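PDB 6BRM: putative metal-dependent isothiocyanate hydrolase SaxA from Pectobacterium carotovorum, which probably hydrolyses isothiocyanates with the help of zinc ions held in a metallo-beta-lactamase-type active site. Local coordinates for residues B[24-29]-B[78-83]; B[170-175]-B[209-214]; B[197-202]-B[226-231]. One frame throughout, in Å; residues are numbered along the deposited sequence.

How the interactions relate
All three contacts are mainly buried and apolar, yet they serve different parts of one metallo-beta-lactamase fold. Interaction 1 seats a loop against the end of helix 75-80, and interaction 2, about 33 Å away centre to centre, joins two crossover helices on the other side of the chain's centre, where the second subunit also packs. Interaction 3 is nearest the zinc ions and pairs two loops. Interactions 2 and 3 share a continuous element, since segment 197-202 leads into helix 203-211, and they touch where Y171 CE2 lies 4.0 Å from M200 CE. Methyl groups dominate interaction 1, a thioether enters interaction 2, and a methyl meets a peptide in interaction 3.

Interaction 1 (B[24-29]-B[78-83]); sequences PMLAEK and QQAVPK
K83 NZ reaches back to Q78 O at 3.3 Å, bracketing A80 and V81, the two residues that L26 touches from the other segment. The NZ atom lies in the plane of the Q78 carbonyl, with a C=O...N angle of 156°, and the folded lysine chain (chi1 -58°, chi2 -54°) is what returns the ammonium group toward the last turn of helix 75-80. V81 is the first residue to leave helical geometry, so this bond fastens the helix end to the chain that departs from it, and K83 also makes a cation-pi contact with F103. The helix follows shortly after the His-x-His-x-Asp-His zinc-binding motif (H67, H69, D71, H72) of the metallo-beta-lactamase fold. Against its end L26 contributes a single branch. CD2 of L26 stands over the gap between the two residues, 4.0 Å from A80 CB and 4.3 Å from V81 CG2. The other methyl is turned back on its own loop, where L26 CD1 sits 3.8 Å from P24 CB. The loop itself is placed by polar groups elsewhere: the D74 carboxylate accepts from the backbone nitrogens of both L26 and A27, while R7 donates to the carbonyl oxygens of M25 and A27. L57 and A77 add to the apolar surroundings of L26. The side chain of H72 is about 10 Å from that of L26, so this is packing beside the zinc site rather than within it. The chemistry implies a division of labour: directional bonds to D74 and R7 fix the loop, and nondirectional methyl contacts fill its junction with the helix.

Interaction 2 (B[170-175]-B[209-214]); sequences PYVKSL and LKMLPT
L175, M211 and L212 carry most of the meeting between two crossover helices of the metallo-beta-lactamase fold. Helix 169-178 links the parallel strands 159-163 and 182-186, and helix 203-211 lies in the next crossover, toward strand 216-220. L175 has the most surface buried. Its CD2 approaches L212 CD2 at 4.3 Å, tip to tip, while its CG lies 4.1 Å above one face of the Y171 ring, offset toward the rim; the leucine therefore lies between the residue that follows helix 203-211 and an aromatic of its own helix. L212 is already past the end of helix 203-211, and its CD1 also comes within 4.3 Å of L175 O, so one leucine branch meets a side chain and the other a backbone oxygen. V183 and Y160, on the strands beneath, complete the packing of L175. On the outer side the second subunit closes in, with Y134 of that chain against V172 and A137 of that chain against M211. M211 bends at chi2 (102°) and again at chi3 (-55°), crossing V172 at about a right angle and setting its SD 3.8 Å from V172 CG1.

Interaction 3 (B[197-202]-B[226-231]); sequences PIIMGK and NHCLLT
Two loops, 197-202 largely extended and 226-231 bent by turns, draw closer from one end of the contact to the other, the CA atoms of I199 and C228 standing 9.0 Å apart and those of G201 and L230 only 7.0 Å. In this metallo-beta-lactamase fold, segment 197-202 leads into helix 203-211, and segment 226-231 ends at T231, the N-cap position of helix 232-241. The wider end of the contact is the one nearer the metals. There the C228 sulfur faces the end of I199, with SG 4.5 Å from CD1, a loose apolar meeting. An extended second torsion (chi2 173°) carries the I199 methyl outward from its backbone. Both residues also back zinc ligands: the I199 side chain lies about 3 Å from that of H128, and the C228 side chain about 4 Å from that of H221. I198 O accepts a hydrogen bond from H128 ND1, which would help fix the rotation of that metal-binding imidazole. The contact can thus be read as second-shell packing that joins the surroundings of one zinc ligand to those of another. Toward the narrow end L230 takes over, and its partner is mainly backbone. The leucine lays CD1 over a face of the peptide linking G201 to K202, where the glycine brings no side chain of its own. K202 adds the flank of its CB, 4.3 Å from L230 CD1, before its chain leads away to a salt bridge between NZ and E234 on helix 232-241. L235 of the same helix packs against both K202 and L230. With chi2 at -175°, L230 CD1 is anti to its own CA, at the far reach of the side chain, and it rests on the peptide 3.7 Å from G201 C and 3.5 Å from K202 N.

Interaction 1 (B[24-29]-B[78-83])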
loop_
_atom_site.group_PDB
_atom_site.type_symbol
_atom_site.label_atom_id
_atom_site.label_comp_id
_atom_site.label_asym_id
_atom_site.label_seq_id
_atom_site.Cartn_x
_atom_site.Cartn_y
_atom_site.Cartn_z
ATOM N N PRO B 24 15.892 -16.306 -8.652
ATOM C CA PRO B 24 17.184 -16.991 -8.773
ATOM C C PRO B 24 18.411 -16.062 -8.724
ATOM O O PRO B 24 18.606 -15.241 -9.624
ATOM C CB PRO B 24 17.088 -17.713 -10.133
ATOM C CG PRO B 24 15.779 -17.324 -10.745
ATOM C CD PRO B 24 15.210 -16.190 -9.953
ATOM N N MET B 25 19.207 -16.192 -7.659
ATOM C CA MET B 25 20.542 -15.592 -7.570
ATOM C C MET B 25 21.555 -16.734 -7.697
ATOM O O MET B 25 21.699 -17.541 -6.775
ATOM C CB MET B 25 20.719 -14.856 -6.239
ATOM C CG MET B 25 21.896 -13.893 -6.216
ATOM S SD MET B 25 22.732 -13.727 -4.623
ATOM C CE MET B 25 21.410 -13.203 -3.536
ATOM N N LEU B 26 22.236 -16.803 -8.843
ATOM C CA LEU B 26 23.070 -17.959 -9.214
ATOM C C LEU B 26 24.582 -17.671 -9.372
ATOM O O LEU B 26 25.319 -18.522 -9.878
ATOM C CB LEU B 26 22.503 -18.591 -10.504
ATOM C CG LEU B 26 21.500 -19.739 -10.342
ATOM C CD1 LEU B 26 20.366 -19.394 -9.386
ATOM C CD2 LEU B 26 20.955 -20.129 -11.706
ATOM N N ALA B 27 25.049 -16.501 -8.931
ATOM C CA ALA B 27 26.488 -16.179 -8.977
ATOM C C ALA B 27 27.262 -16.979 -7.926
ATOM O O ALA B 27 26.725 -17.295 -6.862
ATOM C CB ALA B 27 26.720 -14.687 -8.774
ATOM N N GLU B 28 28.522 -17.292 -8.234
ATOM C CA GLU B 28 29.397 -18.030 -7.308
ATOM C C GLU B 28 29.791 -17.172 -6.096
ATOM O O GLU B 28 29.499 -15.971 -6.054
ATOM C CB GLU B 28 30.651 -18.539 -8.035
ATOM C CG GLU B 28 30.367 -19.599 -9.088
ATOM C CD GLU B 28 31.614 -20.336 -9.543
ATOM O OE1 GLU B 28 31.516 -21.554 -9.800
ATOM O OE2 GLU B 28 32.689 -19.705 -9.645
ATOM N N LYS B 29 30.443 -17.798 -5.114
ATOM C CA LYS B 29 30.835 -17.111 -3.877
ATOM C C LYS B 29 31.719 -15.906 -4.193
ATOM O O LYS B 29 32.766 -16.052 -4.827
ATOM C CB LYS B 29 31.567 -18.057 -2.916
ATOM C CG LYS B 29 31.536 -17.597 -1.463
ATOM C CD LYS B 29 32.773 -18.021 -0.682
ATOM C CE LYS B 29 32.777 -17.420 0.713
ATOM N NZ LYS B 29 34.065 -17.646 1.421
ATOM N N GLN B 78 20.836 -14.694 -15.275
ATOM C CA GLN B 78 20.441 -14.252 -16.624
ATOM C C GLN B 78 21.166 -15.014 -17.740
ATOM O O GLN B 78 20.638 -15.144 -18.847
ATOM C CB GLN B 78 20.664 -12.741 -16.788
ATOM C CG GLN B 78 19.733 -11.888 -15.937
ATOM C CD GLN B 78 20.241 -10.474 -15.723
ATOM O OE1 GLN B 78 20.920 -9.909 -16.580
ATOM N NE2 GLN B 78 19.910 -9.893 -14.574
ATOM N N GLN B 79 22.372 -15.503 -17.448
ATOM C CA GLN B 79 23.114 -16.375 -18.358
ATOM C C GLN B 79 22.705 -17.837 -18.181
ATOM O O GLN B 79 22.373 -18.514 -19.158
ATOM C CB GLN B 79 24.624 -16.237 -18.123
ATOM C CG GLN B 79 25.180 -14.837 -18.358
ATOM C CD GLN B 79 26.632 -14.702 -17.934
ATOM O OE1 GLN B 79 26.980 -13.829 -17.136
ATOM N NE2 GLN B 79 27.489 -15.571 -18.466
ATOM N N ALA B 80 22.721 -18.311 -16.934
ATOM C CA ALA B 80 22.565 -19.746 -16.619
ATOM C C ALA B 80 21.164 -20.327 -16.861
ATOM O O ALA B 80 21.041 -21.488 -17.259
ATOM C CB ALA B 80 22.994 -20.015 -15.184
ATOM N N VAL B 81 20.121 -19.533 -16.607
ATOM C CA VAL B 81 18.736 -19.957 -16.860
ATOM C C VAL B 81 18.481 -19.890 -18.373
ATOM O O VAL B 81 18.761 -18.857 -18.992
ATOM C CB VAL B 81 17.717 -19.074 -16.093
ATOM C CG1 VAL B 81 16.278 -19.458 -16.423
ATOM C CG2 VAL B 81 17.937 -19.187 -14.590
ATOM N N PRO B 82 17.951 -20.981 -18.974
ATOM C CA PRO B 82 17.770 -20.996 -20.426
ATOM C C PRO B 82 16.643 -20.070 -20.867
ATOM O O PRO B 82 15.670 -19.894 -20.135
ATOM C CB PRO B 82 17.431 -22.456 -20.725
ATOM C CG PRO B 82 16.778 -22.941 -19.486
ATOM C CD PRO B 82 17.437 -22.217 -18.352
ATOM N N LYS B 83 16.782 -19.502 -22.063
ATOM C CA LYS B 83 15.884 -18.437 -22.533
ATOM C C LYS B 83 14.458 -18.909 -22.849
ATOM O O LYS B 83 13.519 -18.107 -22.812
ATOM C CB LYS B 83 16.486 -17.721 -23.750
ATOM C CG LYS B 83 17.854 -17.083 -23.524
ATOM C CD LYS B 83 17.881 -16.132 -22.336
ATOM C CE LYS B 83 19.186 -15.355 -22.265
ATOM N NZ LYS B 83 20.345 -16.221 -21.905
#

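Interaction 2 (B[170-175]-B[209-214])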
loop_
_atom_site.group_PDB
_atom_site.type_symbol
_atom_site.label_atom_id
_atom_site.label_comp_id
_atom_site.label_asym_id
_atom_site.label_seq_id
_atom_site.Cartn_x
_atom_site.Cartn_y
_atom_site.Cartn_z
ATOM N N PRO B 170 -1.057 -3.080 3.395
ATOM C CA PRO B 170 -1.272 -4.118 2.373
ATOM C C PRO B 170 -0.702 -5.498 2.733
ATOM O O PRO B 170 -1.212 -6.520 2.256
ATOM C CB PRO B 170 -0.563 -3.543 1.146
ATOM C CG PRO B 170 -0.714 -2.076 1.310
ATOM C CD PRO B 170 -0.517 -1.850 2.785
ATOM N N TYR B 171 0.349 -5.519 3.554
ATOM C CA TYR B 171 0.861 -6.762 4.113
ATOM C C TYR B 171 -0.089 -7.331 5.178
ATOM O O TYR B 171 -0.347 -8.530 5.196
ATOM C CB TYR B 171 2.271 -6.560 4.691
ATOM C CG TYR B 171 2.775 -7.769 5.425
ATOM C CD1 TYR B 171 3.246 -8.874 4.726
ATOM C CD2 TYR B 171 2.743 -7.828 6.814
ATOM C CE1 TYR B 171 3.692 -10.002 5.390
ATOM C CE2 TYR B 171 3.186 -8.951 7.491
ATOM C CZ TYR B 171 3.660 -10.035 6.771
ATOM O OH TYR B 171 4.103 -11.162 7.401
ATOM N N VAL B 172 -0.597 -6.471 6.058
ATOM C CA VAL B 172 -1.532 -6.886 7.119
ATOM C C VAL B 172 -2.844 -7.413 6.539
ATOM O O VAL B 172 -3.334 -8.457 6.973
ATOM C CB VAL B 172 -1.826 -5.735 8.119
ATOM C CG1 VAL B 172 -2.861 -6.159 9.165
ATOM C CG2 VAL B 172 -0.540 -5.289 8.799
ATOM N N LYS B 173 -3.407 -6.692 5.570
ATOM C CA LYS B 173 -4.635 -7.129 4.882
ATOM C C LYS B 173 -4.494 -8.460 4.134
ATOM O O LYS B 173 -5.476 -9.189 3.983
ATOM C CB LYS B 173 -5.130 -6.052 3.909
ATOM C CG LYS B 173 -5.715 -4.829 4.596
ATOM C CD LYS B 173 -6.070 -3.734 3.601
ATOM C CE LYS B 173 -7.291 -4.078 2.760
ATOM N NZ LYS B 173 -7.625 -2.985 1.803
ATOM N N SER B 174 -3.284 -8.763 3.659
ATOM C CA SER B 174 -3.002 -10.048 3.009
ATOM C C SER B 174 -3.011 -11.212 4.001
ATOM O O SER B 174 -3.488 -12.294 3.673
ATOM C CB SER B 174 -1.667 -9.993 2.273
ATOM O OG SER B 174 -1.695 -8.977 1.291
ATOM N N LEU B 175 -2.478 -10.987 5.201
ATOM C CA LEU B 175 -2.565 -11.967 6.290
ATOM C C LEU B 175 -4.013 -12.162 6.736
ATOM O O LEU B 175 -4.429 -13.285 7.011
ATOM C CB LEU B 175 -1.717 -11.537 7.497
ATOM C CG LEU B 175 -0.197 -11.385 7.343
ATOM C CD1 LEU B 175 0.404 -10.834 8.629
ATOM C CD2 LEU B 175 0.466 -12.701 6.966
ATOM N N LEU B 209 3.063 -12.776 14.119
ATOM C CA LEU B 209 2.609 -13.919 14.915
ATOM C C LEU B 209 1.571 -13.508 15.972
ATOM O O LEU B 209 0.743 -14.323 16.371
ATOM C CB LEU B 209 3.809 -14.640 15.559
ATOM C CG LEU B 209 3.796 -16.172 15.548
ATOM C CD1 LEU B 209 3.831 -16.727 14.129
ATOM C CD2 LEU B 209 4.972 -16.703 16.354
ATOM N N LYS B 210 1.622 -12.256 16.428
ATOM C CA LYS B 210 0.541 -11.683 17.246
ATOM C C LYS B 210 -0.755 -11.584 16.440
ATOM O O LYS B 210 -1.828 -11.915 16.938
ATOM C CB LYS B 210 0.928 -10.301 17.788
ATOM C CG LYS B 210 1.918 -10.354 18.941
ATOM C CD LYS B 210 2.441 -8.974 19.307
ATOM C CE LYS B 210 3.401 -9.048 20.484
ATOM N NZ LYS B 210 4.247 -7.828 20.604
ATOM N N MET B 211 -0.633 -11.128 15.195
ATOM C CA MET B 211 -1.762 -11.018 14.264
ATOM C C MET B 211 -2.339 -12.394 13.923
ATOM O O MET B 211 -3.556 -12.586 13.955
ATOM C CB MET B 211 -1.319 -10.321 12.963
ATOM C CG MET B 211 -2.389 -9.474 12.286
ATOM S SD MET B 211 -2.171 -7.703 12.576
ATOM C CE MET B 211 -2.133 -7.639 14.365
ATOM N N LEU B 212 -1.452 -13.341 13.615
ATOM C CA LEU B 212 -1.827 -14.649 13.079
ATOM C C LEU B 212 -1.079 -15.781 13.822
ATOM O O LEU B 212 -0.139 -16.371 13.281
ATOM C CB LEU B 212 -1.529 -14.658 11.574
ATOM C CG LEU B 212 -2.219 -15.696 10.692
ATOM C CD1 LEU B 212 -3.722 -15.458 10.621
ATOM C CD2 LEU B 212 -1.613 -15.649 9.299
ATOM N N PRO B 213 -1.501 -16.090 15.068
ATOM C CA PRO B 213 -0.763 -17.025 15.939
ATOM C C PRO B 213 -0.764 -18.503 15.527
ATOM O O PRO B 213 0.036 -19.270 16.060
ATOM C CB PRO B 213 -1.441 -16.846 17.302
ATOM C CG PRO B 213 -2.819 -16.390 16.982
ATOM C CD PRO B 213 -2.707 -15.561 15.736
ATOM N N THR B 214 -1.651 -18.894 14.611
ATOM C CA THR B 214 -1.631 -20.239 14.026
ATOM C C THR B 214 -0.430 -20.443 13.106
ATOM O O THR B 214 0.105 -21.548 13.011
ATOM C CB THR B 214 -2.887 -20.500 13.176
ATOM O OG1 THR B 214 -2.976 -19.513 12.138
ATOM C CG2 THR B 214 -4.142 -20.450 14.032
#

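Interaction 3 (B[197-202]-B[226-231])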
loop_
_atom_site.group_PDB
_atom_site.type_symbol
_atom_site.label_atom_id
_atom_site.label_comp_id
_atom_site.label_asym_id
_atom_site.label_seq_id
_atom_site.Cartn_x
_atom_site.Cartn_y
_atom_site.Cartn_z
ATOM N N PRO B 197 14.968 1.134 7.732
ATOM C CA PRO B 197 14.897 -0.197 7.103
ATOM C C PRO B 197 14.168 -0.249 5.753
ATOM O O PRO B 197 13.178 0.465 5.558
ATOM C CB PRO B 197 14.151 -1.038 8.142
ATOM C CG PRO B 197 14.463 -0.389 9.441
ATOM C CD PRO B 197 14.552 1.082 9.149
ATOM N N ILE B 198 14.683 -1.079 4.842
ATOM C CA ILE B 198 14.117 -1.270 3.495
ATOM C C ILE B 198 13.424 -2.627 3.286
ATOM O O ILE B 198 12.723 -2.812 2.281
ATOM C CB ILE B 198 15.174 -1.057 2.377
ATOM C CG1 ILE B 198 16.402 -1.960 2.570
ATOM C CG2 ILE B 198 15.597 0.405 2.324
ATOM C CD1 ILE B 198 17.206 -2.175 1.308
ATOM N N ILE B 199 13.648 -3.567 4.208
ATOM C CA ILE B 199 12.953 -4.854 4.243
ATOM C C ILE B 199 12.654 -5.217 5.711
ATOM O O ILE B 199 12.909 -4.410 6.610
ATOM C CB ILE B 199 13.766 -5.962 3.515
ATOM C CG1 ILE B 199 15.170 -6.120 4.114
ATOM C CG2 ILE B 199 13.872 -5.665 2.022
ATOM C CD1 ILE B 199 15.934 -7.303 3.554
ATOM N N MET B 200 12.117 -6.415 5.959
ATOM C CA MET B 200 11.713 -6.818 7.317
ATOM C C MET B 200 12.909 -7.202 8.183
ATOM O O MET B 200 14.020 -7.403 7.683
ATOM C CB MET B 200 10.718 -7.984 7.279
ATOM C CG MET B 200 9.539 -7.758 6.351
ATOM S SD MET B 200 8.072 -8.736 6.701
ATOM C CE MET B 200 6.889 -7.463 7.138
ATOM N N GLY B 201 12.655 -7.305 9.486
ATOM C CA GLY B 201 13.670 -7.687 10.464
ATOM C C GLY B 201 13.127 -8.639 11.508
ATOM O O GLY B 201 12.188 -9.394 11.246
ATOM N N LYS B 202 13.734 -8.605 12.692
ATOM C CA LYS B 202 13.313 -9.449 13.813
ATOM C C LYS B 202 11.965 -9.003 14.392
ATOM O O LYS B 202 11.111 -9.849 14.657
ATOM C CB LYS B 202 14.398 -9.518 14.906
ATOM C CG LYS B 202 14.668 -8.226 15.672
ATOM C CD LYS B 202 15.994 -8.290 16.423
ATOM C CE LYS B 202 16.221 -7.046 17.270
ATOM N NZ LYS B 202 17.515 -7.093 18.002
ATOM N N ASN B 226 26.130 -8.670 2.148
ATOM C CA ASN B 226 26.632 -7.990 3.359
ATOM C C ASN B 226 25.742 -6.872 3.928
ATOM O O ASN B 226 25.853 -6.538 5.110
ATOM C CB ASN B 226 28.067 -7.461 3.140
ATOM C CG ASN B 226 28.145 -6.326 2.124
ATOM O OD1 ASN B 226 27.305 -6.205 1.232
ATOM N ND2 ASN B 226 29.176 -5.497 2.251
ATOM N N HIS B 227 24.861 -6.315 3.099
ATOM C CA HIS B 227 23.992 -5.205 3.508
ATOM C C HIS B 227 22.861 -5.640 4.450
ATOM O O HIS B 227 22.340 -4.820 5.206
ATOM C CB HIS B 227 23.425 -4.495 2.277
ATOM C CG HIS B 227 24.477 -4.058 1.306
ATOM N ND1 HIS B 227 25.260 -2.944 1.508
ATOM C CD2 HIS B 227 24.893 -4.603 0.138
ATOM C CE1 HIS B 227 26.103 -2.811 0.499
ATOM N NE2 HIS B 227 25.902 -3.806 -0.345
ATOM N N CYS B 228 22.491 -6.921 4.401
ATOM C CA CYS B 228 21.527 -7.505 5.340
ATOM C C CYS B 228 22.192 -7.728 6.704
ATOM O O CYS B 228 23.009 -8.640 6.859
ATOM C CB CYS B 228 20.978 -8.827 4.785
ATOM S SG CYS B 228 20.171 -8.676 3.168
ATOM N N LEU B 229 21.818 -6.906 7.686
ATOM C CA LEU B 229 22.495 -6.854 8.994
ATOM C C LEU B 229 22.002 -7.846 10.060
ATOM O O LEU B 229 22.584 -7.906 11.147
ATOM C CB LEU B 229 22.408 -5.433 9.568
ATOM C CG LEU B 229 22.984 -4.304 8.707
ATOM C CD1 LEU B 229 22.680 -2.954 9.337
ATOM C CD2 LEU B 229 24.482 -4.475 8.503
ATOM N N LEU B 230 20.951 -8.611 9.764
ATOM C CA LEU B 230 20.386 -9.570 10.726
ATOM C C LEU B 230 21.086 -10.922 10.562
ATOM O O LEU B 230 21.257 -11.399 9.440
ATOM C CB LEU B 230 18.872 -9.719 10.508
ATOM C CG LEU B 230 17.971 -9.937 11.729
ATOM C CD1 LEU B 230 16.534 -10.172 11.279
ATOM C CD2 LEU B 230 18.444 -11.088 12.599
ATOM N N THR B 231 21.482 -11.527 11.680
ATOM C CA THR B 231 22.159 -12.827 11.699
ATOM C C THR B 231 21.190 -13.935 12.133
ATOM O O THR B 231 20.318 -13.702 12.968
ATOM C CB THR B 231 23.364 -12.788 12.669
ATOM O OG1 THR B 231 24.075 -11.553 12.503
ATOM C CG2 THR B 231 24.331 -13.942 12.418
#